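Local structure of transketolase (Campylobacter jejuni, 3L84) at residues D19-A24 with G257-E262; H144-L149 with D173-I178; F414-E419 with I456-T461; K503-P508 with S535-C540. The protein is a transketolase, a dimeric member of the thiamine diphosphate-dependent enzyme family whose chain combines two cofactor-binding-type domains with a C-terminal domain. All blocks are in the same frame, centred on the assembly; numbering follows the deposited sequence.

Contact 1: D19-A24 with G257-E262; sequences DMVQKA and GAPLGE
Val21, near the end of helix 3-24, lays its CG1 methyl against Pro259, 3.7 Å from the CA atom and 4.0 Å from CG of that ring. CG1 stands anti to the backbone N (chi1 170°), and the two compact side chains, which can pack closely without any polar demand, cross at about a right angle. Gln22 comes next and carries the polar part. Its chain bends at chi2 (64°) and brings OE1 within 2.9 Å of Gly261 N, which donates to it from a position tilted out of the carbonyl plane. Water 1 also donates to OE1 and accepts from Leu260 N (2.9 Å), so one amide oxygen holds two successive backbone N-H groups of the loop, one of them directly. Gly261 is the N-cap of helix 262-272, and its positive phi of 100° is readily adopted by glycine; the contact thus joins the N-terminal helix to the start of a later helix of the thiamine diphosphate-binding domain. The other end of the Gln22 amide, NE2, donates to water 2 at 3.0 Å, and this water donates in turn to Glu262 OE2 (2.7 Å).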
# COMPACT_ATOMS: atom_id res chain seq x y z
N ASP A 19 5.75 -21.82 27.14
CA ASP A 19 4.58 -22.30 27.86
C ASP A 19 3.31 -21.56 27.45
O ASP A 19 2.23 -22.14 27.41
CB ASP A 19 4.75 -22.17 29.39
CG ASP A 19 5.81 -23.12 29.97
OD1 ASP A 19 6.18 -24.13 29.32
OD2 ASP A 19 6.25 -22.92 31.14
N MSE A 20 3.41 -20.26 27.22
CA MSE A 20 2.27 -19.45 26.75
C MSE A 20 1.74 -19.90 25.42
O MSE A 20 0.59 -20.05 25.22
CB MSE A 20 2.66 -17.97 26.62
CG MSE A 20 2.88 -17.33 27.90
SE MSE A 20 3.81 -15.60 27.74
CE MSE A 20 2.54 -15.01 26.65
N VAL A 21 2.64 -20.12 24.50
CA VAL A 21 2.29 -20.58 23.17
C VAL A 21 1.69 -21.99 23.24
O VAL A 21 0.70 -22.31 22.58
CB VAL A 21 3.54 -20.57 22.26
CG1 VAL A 21 3.28 -21.30 20.92
CG2 VAL A 21 3.95 -19.13 22.01
N GLN A 22 2.27 -22.85 24.07
CA GLN A 22 1.82 -24.22 24.15
C GLN A 22 0.40 -24.30 24.74
O GLN A 22 -0.45 -25.02 24.21
CB GLN A 22 2.79 -25.06 24.97
CG GLN A 22 2.65 -26.54 24.80
CD GLN A 22 2.96 -26.97 23.39
OE1 GLN A 22 3.92 -26.48 22.79
NE2 GLN A 22 2.15 -27.89 22.84
N LYS A 23 0.12 -23.50 25.77
CA LYS A 23 -1.20 -23.48 26.39
C LYS A 23 -2.24 -22.97 25.41
O LYS A 23 -3.36 -23.49 25.35
CB LYS A 23 -1.18 -22.66 27.69
CG LYS A 23 -2.51 -22.71 28.47
CD LYS A 23 -2.32 -22.04 29.84
CE LYS A 23 -3.60 -22.11 30.69
NZ LYS A 23 -4.77 -21.39 30.11
N ALA A 24 -1.88 -21.94 24.63
CA ALA A 24 -2.79 -21.43 23.60
C ALA A 24 -2.93 -22.39 22.41
O ALA A 24 -3.85 -22.24 21.60
CB ALA A 24 -2.29 -20.06 23.09
N GLY A 257 6.24 -20.43 13.77
CA GLY A 257 4.83 -20.12 13.88
C GLY A 257 3.93 -21.22 14.38
O GLY A 257 2.73 -21.17 14.10
N ALA A 258 4.47 -22.21 15.09
CA ALA A 258 3.66 -23.24 15.70
C ALA A 258 4.25 -23.59 17.04
O ALA A 258 5.45 -23.47 17.23
CB ALA A 258 3.62 -24.44 14.82
N PRO A 259 3.43 -24.12 17.95
CA PRO A 259 3.93 -24.56 19.26
C PRO A 259 5.10 -25.55 19.14
O PRO A 259 5.17 -26.34 18.19
CB PRO A 259 2.70 -25.22 19.90
CG PRO A 259 1.52 -24.53 19.24
CD PRO A 259 1.97 -24.28 17.82
N LEU A 260 6.01 -25.47 20.09
CA LEU A 260 7.19 -26.34 20.10
C LEU A 260 6.83 -27.79 20.34
O LEU A 260 7.56 -28.70 19.89
CB LEU A 260 8.18 -25.90 21.18
CG LEU A 260 8.78 -24.50 21.03
CD1 LEU A 260 9.65 -24.20 22.23
CD2 LEU A 260 9.58 -24.34 19.75
N GLY A 261 5.75 -28.03 21.09
CA GLY A 261 5.35 -29.39 21.51
C GLY A 261 5.77 -29.68 22.94
O GLY A 261 6.80 -29.21 23.40
N GLU A 262 4.95 -30.47 23.63
CA GLU A 262 5.15 -30.77 25.05
C GLU A 262 6.50 -31.46 25.33
O GLU A 262 7.23 -31.10 26.27
CB GLU A 262 4.00 -31.61 25.58
CG GLU A 262 2.68 -30.85 25.60
CD GLU A 262 1.52 -31.65 26.17
OE1 GLU A 262 1.73 -32.78 26.69
OE2 GLU A 262 0.38 -31.14 26.09
O HOH W 1 5.19 -23.98 22.49
O HOH W 2 -0.17 -29.15 24.29

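Contact 2: H144-L149 with D173-I178; sequences HKIYCL and DNFILI
Strands 146-149 and 175-178 run parallel, their axes 4.8 Å apart and 15° from one another, with each residue from Ile146 to Leu149 paired with one from Phe175 to Ile178. They are neighbours in the central parallel sheet of the thiamine diphosphate-binding domain, linked by a beta-alpha-beta crossover through helices 152-156 and 158-169. Ile146 and Cys148 each use both N and O toward the other strand: Ile146 N donates to Asn174 O and Cys148 N to Ile176 O, while Ile176 N returns to Ile146 O and Ile178 N to Cys148 O, the last bond nearly straight at 2.8 Å. On one face lie Tyr147, Leu149, Ile176 and Ile178. The Tyr147 side chain lies alongside that of Ile176, pointing the same way, and Tyr147 CE1 comes within 3.6 Å of CD1 of that isoleucine; beta-branched isoleucine suits a strand. Helix 217-228 covers this pair through Ala227 and Lys228. The other face carries Ile146, Cys148, Phe175 and Leu177; helix 118-137 packs on this face, its small Ala123 touching Cys148 and Phe175. Cys148 CB sits at the edge of the Phe175 ring, near its plane. With SG anti to the backbone N (chi1 179°), the sulfur of Cys148 meets Leu177 CD1 at 3.7 Å.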
# COMPACT_ATOMS: atom_id res chain seq x y z
N HIS A 144 16.60 10.10 25.82
CA HIS A 144 16.41 8.65 25.92
C HIS A 144 16.75 7.98 24.58
O HIS A 144 17.02 8.64 23.56
CB HIS A 144 14.95 8.39 26.30
CG HIS A 144 13.98 8.81 25.27
ND1 HIS A 144 13.65 8.04 24.17
CD2 HIS A 144 13.29 9.97 25.11
CE1 HIS A 144 12.76 8.68 23.43
NE2 HIS A 144 12.53 9.86 23.97
N LYS A 145 16.76 6.66 24.61
CA LYS A 145 16.99 5.84 23.41
C LYS A 145 15.69 5.29 22.87
O LYS A 145 14.65 5.29 23.54
CB LYS A 145 17.95 4.70 23.75
CG LYS A 145 19.32 5.17 24.21
CD LYS A 145 20.13 5.85 23.11
CE LYS A 145 21.51 6.31 23.61
NZ LYS A 145 22.21 7.05 22.54
N ILE A 146 15.79 4.77 21.64
CA ILE A 146 14.73 4.02 20.97
C ILE A 146 15.35 2.73 20.51
O ILE A 146 16.32 2.75 19.73
CB ILE A 146 14.13 4.76 19.78
CG1 ILE A 146 13.51 6.12 20.20
CG2 ILE A 146 13.09 3.87 19.09
CD1 ILE A 146 14.43 7.28 20.48
N TYR A 147 14.91 1.62 21.08
CA TYR A 147 15.38 0.27 20.75
C TYR A 147 14.32 -0.44 19.94
O TYR A 147 13.16 -0.50 20.33
CB TYR A 147 15.64 -0.55 22.02
CG TYR A 147 16.75 -0.03 22.89
CD1 TYR A 147 18.09 -0.30 22.58
CD2 TYR A 147 16.49 0.70 24.04
CE1 TYR A 147 19.11 0.14 23.42
CE2 TYR A 147 17.50 1.18 24.86
CZ TYR A 147 18.82 0.91 24.53
OH TYR A 147 19.90 1.34 25.32
N CYS A 148 14.71 -1.00 18.80
CA CYS A 148 13.78 -1.76 17.99
C CYS A 148 14.34 -3.12 17.71
O CYS A 148 15.49 -3.21 17.25
CB CYS A 148 13.55 -1.04 16.67
SG CYS A 148 12.44 -1.84 15.53
N LEU A 149 13.57 -4.17 17.97
CA LEU A 149 13.95 -5.53 17.57
C LEU A 149 13.24 -5.87 16.29
O LEU A 149 12.04 -5.70 16.19
CB LEU A 149 13.59 -6.56 18.63
CG LEU A 149 14.46 -6.71 19.87
CD1 LEU A 149 14.70 -5.36 20.58
CD2 LEU A 149 13.80 -7.74 20.81
N ASP A 173 20.98 9.53 16.32
CA ASP A 173 21.92 8.87 17.20
C ASP A 173 21.33 8.49 18.56
O ASP A 173 22.02 8.25 19.54
CB ASP A 173 23.17 9.74 17.38
CG ASP A 173 22.86 11.09 18.01
OD1 ASP A 173 21.73 11.36 18.45
OD2 ASP A 173 23.82 11.90 18.14
N ASN A 174 20.01 8.45 18.57
CA ASN A 174 19.20 7.90 19.64
C ASN A 174 18.52 6.59 19.27
O ASN A 174 17.80 6.02 20.08
CB ASN A 174 18.17 8.94 20.12
CG ASN A 174 17.25 9.45 19.01
OD1 ASN A 174 17.45 9.17 17.83
ND2 ASN A 174 16.25 10.26 19.41
N PHE A 175 18.78 6.10 18.07
CA PHE A 175 18.08 4.93 17.51
C PHE A 175 19.02 3.74 17.42
O PHE A 175 20.08 3.82 16.77
CB PHE A 175 17.57 5.29 16.11
CG PHE A 175 16.87 4.19 15.36
CD1 PHE A 175 15.95 3.37 15.99
CD2 PHE A 175 17.16 3.96 14.05
CE1 PHE A 175 15.29 2.36 15.27
CE2 PHE A 175 16.49 2.97 13.34
CZ PHE A 175 15.56 2.18 13.94
N ILE A 176 18.61 2.63 18.00
CA ILE A 176 19.36 1.38 18.03
C ILE A 176 18.45 0.27 17.52
O ILE A 176 17.46 -0.06 18.14
CB ILE A 176 19.91 1.08 19.43
CG1 ILE A 176 20.85 2.19 19.90
CG2 ILE A 176 20.63 -0.25 19.43
CD1 ILE A 176 21.31 2.10 21.36
N LEU A 177 18.77 -0.26 16.35
CA LEU A 177 18.03 -1.29 15.67
C LEU A 177 18.77 -2.61 15.84
O LEU A 177 19.95 -2.71 15.48
CB LEU A 177 17.90 -0.93 14.19
CG LEU A 177 17.09 -1.84 13.30
CD1 LEU A 177 15.66 -1.99 13.78
CD2 LEU A 177 17.11 -1.32 11.84
N ILE A 178 18.13 -3.60 16.39
CA ILE A 178 18.71 -4.91 16.64
C ILE A 178 18.03 -5.88 15.69
O ILE A 178 16.82 -6.14 15.80
CB ILE A 178 18.54 -5.34 18.10
CG1 ILE A 178 19.13 -4.30 19.01
CG2 ILE A 178 19.14 -6.74 18.30
CD1 ILE A 178 18.80 -4.49 20.49
O HOH W 3 16.31 11.03 22.34
O HOH W 4 22.67 5.41 20.40

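Contact 3: F414-E419 with I456-T461; sequences FFIFSE and IEQLST
Glu419 OE2 is gripped by several groups: Gln458 NE2 donates to it at 2.8 Å, water 5 donates at 2.7 Å, and Lys422 of the second subunit forms a salt bridge with it. The amide nitrogen arrives from above the carboxylate plane, 79° out of it, and the two side chains cross at about a right angle. Gln458 suits this place because its amide serves both ways: the bend at chi2 (72°) carries NE2 to Glu419, while OE1 accepts from Ile456 N at 2.9 Å, and together these bonds fix the rotation of the group. Ile416 CD1 packs 3.5 Å from Gln458 NE2. Nearer the backbone of Gln458, its CB sits over one face of the Phe415 ring, 3.7 Å from the centroid, a CH-pi contact that buries the aliphatic stem of a polar residue. Glu457 OE2 lies 3.6 Å from Glu419 OE2, and Lys422 of the second subunit bridges to both carboxylates, with Arg426 of that subunit also paired to Glu457, which probably offsets the closeness of like charges. Water 5 goes on to Thr461 OG1, itself hydrogen-bonded to Thr461 of the second subunit. The end of strand 408-414, with the turn into helix 418-431, and the start of helix 458-464 thereby form a buried polar part of the dimer interface of the pyrimidine-binding domain, consistent with the dimeric architecture of transketolases.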
# COMPACT_ATOMS: atom_id res chain seq x y z
N PHE A 414 -1.22 13.06 -2.31
CA PHE A 414 -2.41 12.98 -3.16
C PHE A 414 -3.26 11.82 -2.72
O PHE A 414 -2.76 10.74 -2.31
CB PHE A 414 -2.02 12.71 -4.62
CG PHE A 414 -1.30 13.84 -5.35
CD1 PHE A 414 -1.52 15.16 -5.05
CD2 PHE A 414 -0.41 13.53 -6.39
CE1 PHE A 414 -0.86 16.17 -5.75
CE2 PHE A 414 0.23 14.56 -7.08
CZ PHE A 414 -0.01 15.86 -6.77
N PHE A 415 -4.58 11.95 -2.88
CA PHE A 415 -5.49 10.88 -2.47
C PHE A 415 -5.19 9.58 -3.20
O PHE A 415 -5.33 8.50 -2.61
CB PHE A 415 -6.94 11.35 -2.71
CG PHE A 415 -8.02 10.51 -2.06
CD1 PHE A 415 -7.83 9.85 -0.85
CD2 PHE A 415 -9.29 10.47 -2.64
CE1 PHE A 415 -8.88 9.15 -0.24
CE2 PHE A 415 -10.32 9.79 -2.02
CZ PHE A 415 -10.10 9.14 -0.86
N ILE A 416 -4.76 9.61 -4.46
CA ILE A 416 -4.47 8.35 -5.12
C ILE A 416 -3.33 7.60 -4.42
O ILE A 416 -3.33 6.35 -4.36
CB ILE A 416 -4.14 8.58 -6.61
CG1 ILE A 416 -3.99 7.25 -7.35
CG2 ILE A 416 -2.91 9.44 -6.80
CD1 ILE A 416 -5.21 6.32 -7.23
N PHE A 417 -2.38 8.29 -3.82
CA PHE A 417 -1.24 7.70 -3.14
C PHE A 417 -1.50 7.39 -1.69
O PHE A 417 -0.62 6.86 -0.99
CB PHE A 417 0.06 8.51 -3.37
CG PHE A 417 0.35 8.72 -4.79
CD1 PHE A 417 0.09 7.69 -5.72
CD2 PHE A 417 0.80 9.94 -5.23
CE1 PHE A 417 0.32 7.88 -7.09
CE2 PHE A 417 1.02 10.12 -6.63
CZ PHE A 417 0.76 9.11 -7.51
N SER A 418 -2.73 7.63 -1.22
CA SER A 418 -3.18 7.04 0.04
C SER A 418 -2.96 5.53 0.02
O SER A 418 -2.72 4.91 1.06
CB SER A 418 -4.64 7.35 0.35
OG SER A 418 -5.52 6.73 -0.58
N GLU A 419 -3.04 4.94 -1.16
CA GLU A 419 -2.90 3.47 -1.26
C GLU A 419 -1.51 3.02 -0.88
O GLU A 419 -1.33 1.88 -0.43
CB GLU A 419 -3.28 2.96 -2.64
CG GLU A 419 -4.71 3.30 -2.97
CD GLU A 419 -5.33 2.50 -4.09
OE1 GLU A 419 -4.61 2.09 -5.02
OE2 GLU A 419 -6.55 2.29 -4.03
N ILE A 456 -10.68 6.84 -7.69
CA ILE A 456 -12.00 6.27 -8.02
C ILE A 456 -12.52 5.48 -6.82
O ILE A 456 -13.65 5.71 -6.36
CB ILE A 456 -11.94 5.34 -9.28
CG1 ILE A 456 -11.47 6.09 -10.53
CG2 ILE A 456 -13.30 4.66 -9.51
CD1 ILE A 456 -12.45 7.12 -11.10
N GLU A 457 -11.71 4.57 -6.31
CA GLU A 457 -12.11 3.60 -5.28
C GLU A 457 -11.65 3.95 -3.86
O GLU A 457 -12.00 3.25 -2.90
CB GLU A 457 -11.61 2.19 -5.63
CG GLU A 457 -10.12 1.96 -5.60
CD GLU A 457 -9.33 2.35 -6.85
OE1 GLU A 457 -9.65 3.36 -7.54
OE2 GLU A 457 -8.29 1.69 -7.14
N GLN A 458 -10.86 5.01 -3.71
CA GLN A 458 -10.24 5.29 -2.43
C GLN A 458 -11.21 5.76 -1.37
O GLN A 458 -11.01 5.48 -0.18
CB GLN A 458 -9.08 6.26 -2.61
CG GLN A 458 -7.89 5.67 -3.36
CD GLN A 458 -8.15 5.47 -4.85
OE1 GLN A 458 -8.86 6.25 -5.47
NE2 GLN A 458 -7.54 4.45 -5.44
N LEU A 459 -12.23 6.52 -1.75
CA LEU A 459 -13.25 6.92 -0.79
C LEU A 459 -13.90 5.69 -0.18
O LEU A 459 -14.14 5.62 1.03
CB LEU A 459 -14.25 7.83 -1.50
CG LEU A 459 -15.15 8.75 -0.75
CD1 LEU A 459 -14.35 9.66 0.22
CD2 LEU A 459 -15.90 9.62 -1.75
N SER A 460 -14.20 4.68 -0.98
CA SER A 460 -14.79 3.44 -0.47
C SER A 460 -13.88 2.77 0.55
O SER A 460 -14.32 2.27 1.57
CB SER A 460 -15.11 2.44 -1.57
OG SER A 460 -16.14 2.87 -2.42
N THR A 461 -12.58 2.69 0.25
CA THR A 461 -11.60 2.11 1.16
C THR A 461 -11.60 2.80 2.51
O THR A 461 -11.71 2.13 3.54
CB THR A 461 -10.21 2.17 0.59
OG1 THR A 461 -10.17 1.40 -0.62
CG2 THR A 461 -9.14 1.69 1.56
O HOH W 5 -7.66 1.93 -1.61

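Contact 4: K503-P508 with S535-C540; sequences KALNEP and SEVWLC
Val537, the first residue of helix 537-549, turns its CG1 methyl to Leu505 CD2 at 3.7 Å, the two side chains crossing at about a right angle. Both are branched and apolar, and both also rest on Leu520 of strand 518-521. Trp538 follows and supplies the largest single share of the buried surface. Its CG stands anti to the backbone N (chi1 -168°), which carries the indole across to the facing segment, where one ring face receives the stem of Lys503. Lys503 CB lies 3.5 Å from Trp538 CD2, and CG sits 3.5 Å from the centroid of the five-membered ring, only 4° off its normal, a CH-pi contact. The helix packs beside strand 528-532 in the mixed sheet of the C-terminal domain, while 503-508 belongs to the connection that leads from strand 493-496 of the preceding parallel sheet to strand 518-521. A long lysine suits this border, because its methylenes cover the indole while NZ, led away by bends at chi2 and chi3, forms a salt bridge with Asp337, which also accepts from Ala504 N. Farther round the same indole, Ala504 O approaches Trp538 CZ3 at 3.7 Å, and Leu505 CD2 lies at the ring edge, 4.5 Å from Trp538 CE3.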
# COMPACT_ATOMS: atom_id res chain seq x y z
N LYS A 503 -17.46 25.93 -5.18
CA LYS A 503 -18.33 27.05 -4.88
C LYS A 503 -18.73 27.04 -3.43
O LYS A 503 -19.16 26.06 -2.87
CB LYS A 503 -19.58 27.00 -5.74
CG LYS A 503 -19.33 27.06 -7.23
CD LYS A 503 -18.96 28.47 -7.76
CE LYS A 503 -19.91 29.58 -7.31
NZ LYS A 503 -19.66 30.92 -7.99
N ALA A 504 -18.64 28.19 -2.81
CA ALA A 504 -19.08 28.32 -1.44
C ALA A 504 -20.58 28.01 -1.32
O ALA A 504 -21.39 28.40 -2.17
CB ALA A 504 -18.80 29.74 -0.94
N LEU A 505 -20.96 27.32 -0.25
CA LEU A 505 -22.34 26.96 0.02
C LEU A 505 -23.07 28.03 0.80
O LEU A 505 -22.48 28.89 1.46
CB LEU A 505 -22.40 25.66 0.86
CG LEU A 505 -21.70 24.44 0.29
CD1 LEU A 505 -21.89 23.24 1.23
CD2 LEU A 505 -22.21 24.12 -1.12
N ASN A 506 -24.38 27.97 0.70
CA ASN A 506 -25.22 28.71 1.61
C ASN A 506 -25.29 27.99 2.96
O ASN A 506 -24.86 26.84 3.09
CB ASN A 506 -26.59 28.98 0.96
CG ASN A 506 -26.46 29.89 -0.26
OD1 ASN A 506 -26.04 31.05 -0.15
ND2 ASN A 506 -26.77 29.36 -1.45
N GLU A 507 -25.87 28.64 3.96
CA GLU A 507 -25.86 28.10 5.31
C GLU A 507 -26.78 26.87 5.44
O GLU A 507 -27.74 26.73 4.70
CB GLU A 507 -26.21 29.18 6.33
CG GLU A 507 -25.07 30.22 6.51
CD GLU A 507 -25.12 31.02 7.81
OE1 GLU A 507 -24.02 31.36 8.36
OE2 GLU A 507 -26.24 31.31 8.28
N PRO A 508 -26.47 25.97 6.40
CA PRO A 508 -27.35 24.82 6.62
C PRO A 508 -28.80 25.24 6.92
O PRO A 508 -29.04 26.25 7.62
CB PRO A 508 -26.73 24.14 7.84
CG PRO A 508 -25.32 24.59 7.84
CD PRO A 508 -25.33 25.97 7.33
N SER A 535 -16.95 18.19 -4.09
CA SER A 535 -17.11 18.88 -5.36
C SER A 535 -18.42 18.62 -6.07
O SER A 535 -18.72 19.35 -7.02
CB SER A 535 -15.95 18.56 -6.30
OG SER A 535 -15.81 17.14 -6.44
N GLU A 536 -19.21 17.64 -5.66
CA GLU A 536 -20.50 17.38 -6.34
C GLU A 536 -21.70 18.06 -5.72
O GLU A 536 -22.80 17.99 -6.26
CB GLU A 536 -20.72 15.85 -6.46
CG GLU A 536 -19.88 15.24 -7.55
CD GLU A 536 -18.40 15.33 -7.29
OE1 GLU A 536 -17.93 14.59 -6.38
OE2 GLU A 536 -17.69 16.12 -7.96
N VAL A 537 -21.52 18.76 -4.61
CA VAL A 537 -22.67 19.39 -3.95
C VAL A 537 -23.27 20.50 -4.80
O VAL A 537 -24.48 20.61 -4.95
CB VAL A 537 -22.29 19.90 -2.52
CG1 VAL A 537 -23.45 20.71 -1.89
CG2 VAL A 537 -21.96 18.74 -1.62
N TRP A 538 -22.43 21.32 -5.40
CA TRP A 538 -22.92 22.41 -6.20
C TRP A 538 -23.71 21.89 -7.41
O TRP A 538 -24.76 22.44 -7.77
CB TRP A 538 -21.72 23.25 -6.65
CG TRP A 538 -22.14 24.52 -7.23
CD1 TRP A 538 -22.06 24.89 -8.54
CD2 TRP A 538 -22.72 25.63 -6.51
NE1 TRP A 538 -22.56 26.17 -8.69
CE2 TRP A 538 -22.96 26.64 -7.46
CE3 TRP A 538 -23.06 25.86 -5.17
CZ2 TRP A 538 -23.53 27.87 -7.10
CZ3 TRP A 538 -23.61 27.07 -4.80
CH2 TRP A 538 -23.84 28.07 -5.77
N LEU A 539 -23.22 20.81 -8.03
CA LEU A 539 -23.96 20.20 -9.15
C LEU A 539 -25.37 19.82 -8.69
O LEU A 539 -26.35 19.99 -9.44
CB LEU A 539 -23.18 18.95 -9.65
CG LEU A 539 -23.94 18.06 -10.61
CD1 LEU A 539 -24.28 18.74 -11.92
CD2 LEU A 539 -23.11 16.80 -10.89
N CYS A 540 -25.48 19.27 -7.49
CA CYS A 540 -26.79 18.90 -6.96
C CYS A 540 -27.65 20.12 -6.63
O CYS A 540 -28.85 20.09 -6.88
CB CYS A 540 -26.65 18.02 -5.74
SG CYS A 540 -26.01 16.38 -6.15

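In the fold
Contacts 1 and 2 both belong to the thiamine diphosphate-binding domain, and along the chain the strand pair of contact 2 falls between the two segments of contact 1; their centres are 30 Å apart. Contact 3 lies in the pyrimidine-binding domain, its centre 33 Å from that of contact 2, on the opposite side of the chain's centre. Contact 4, which joins the connecting segment 503-508 to the C-terminal domain, is the nearest neighbour of contact 3, with nearest atoms about 7 Å apart, whereas its centre is 59 Å from that of contact 1. In transketolases the cofactor sites lie between subunits, so contact 3, which meets the second subunit, is probably part of the interface that brings those sites together.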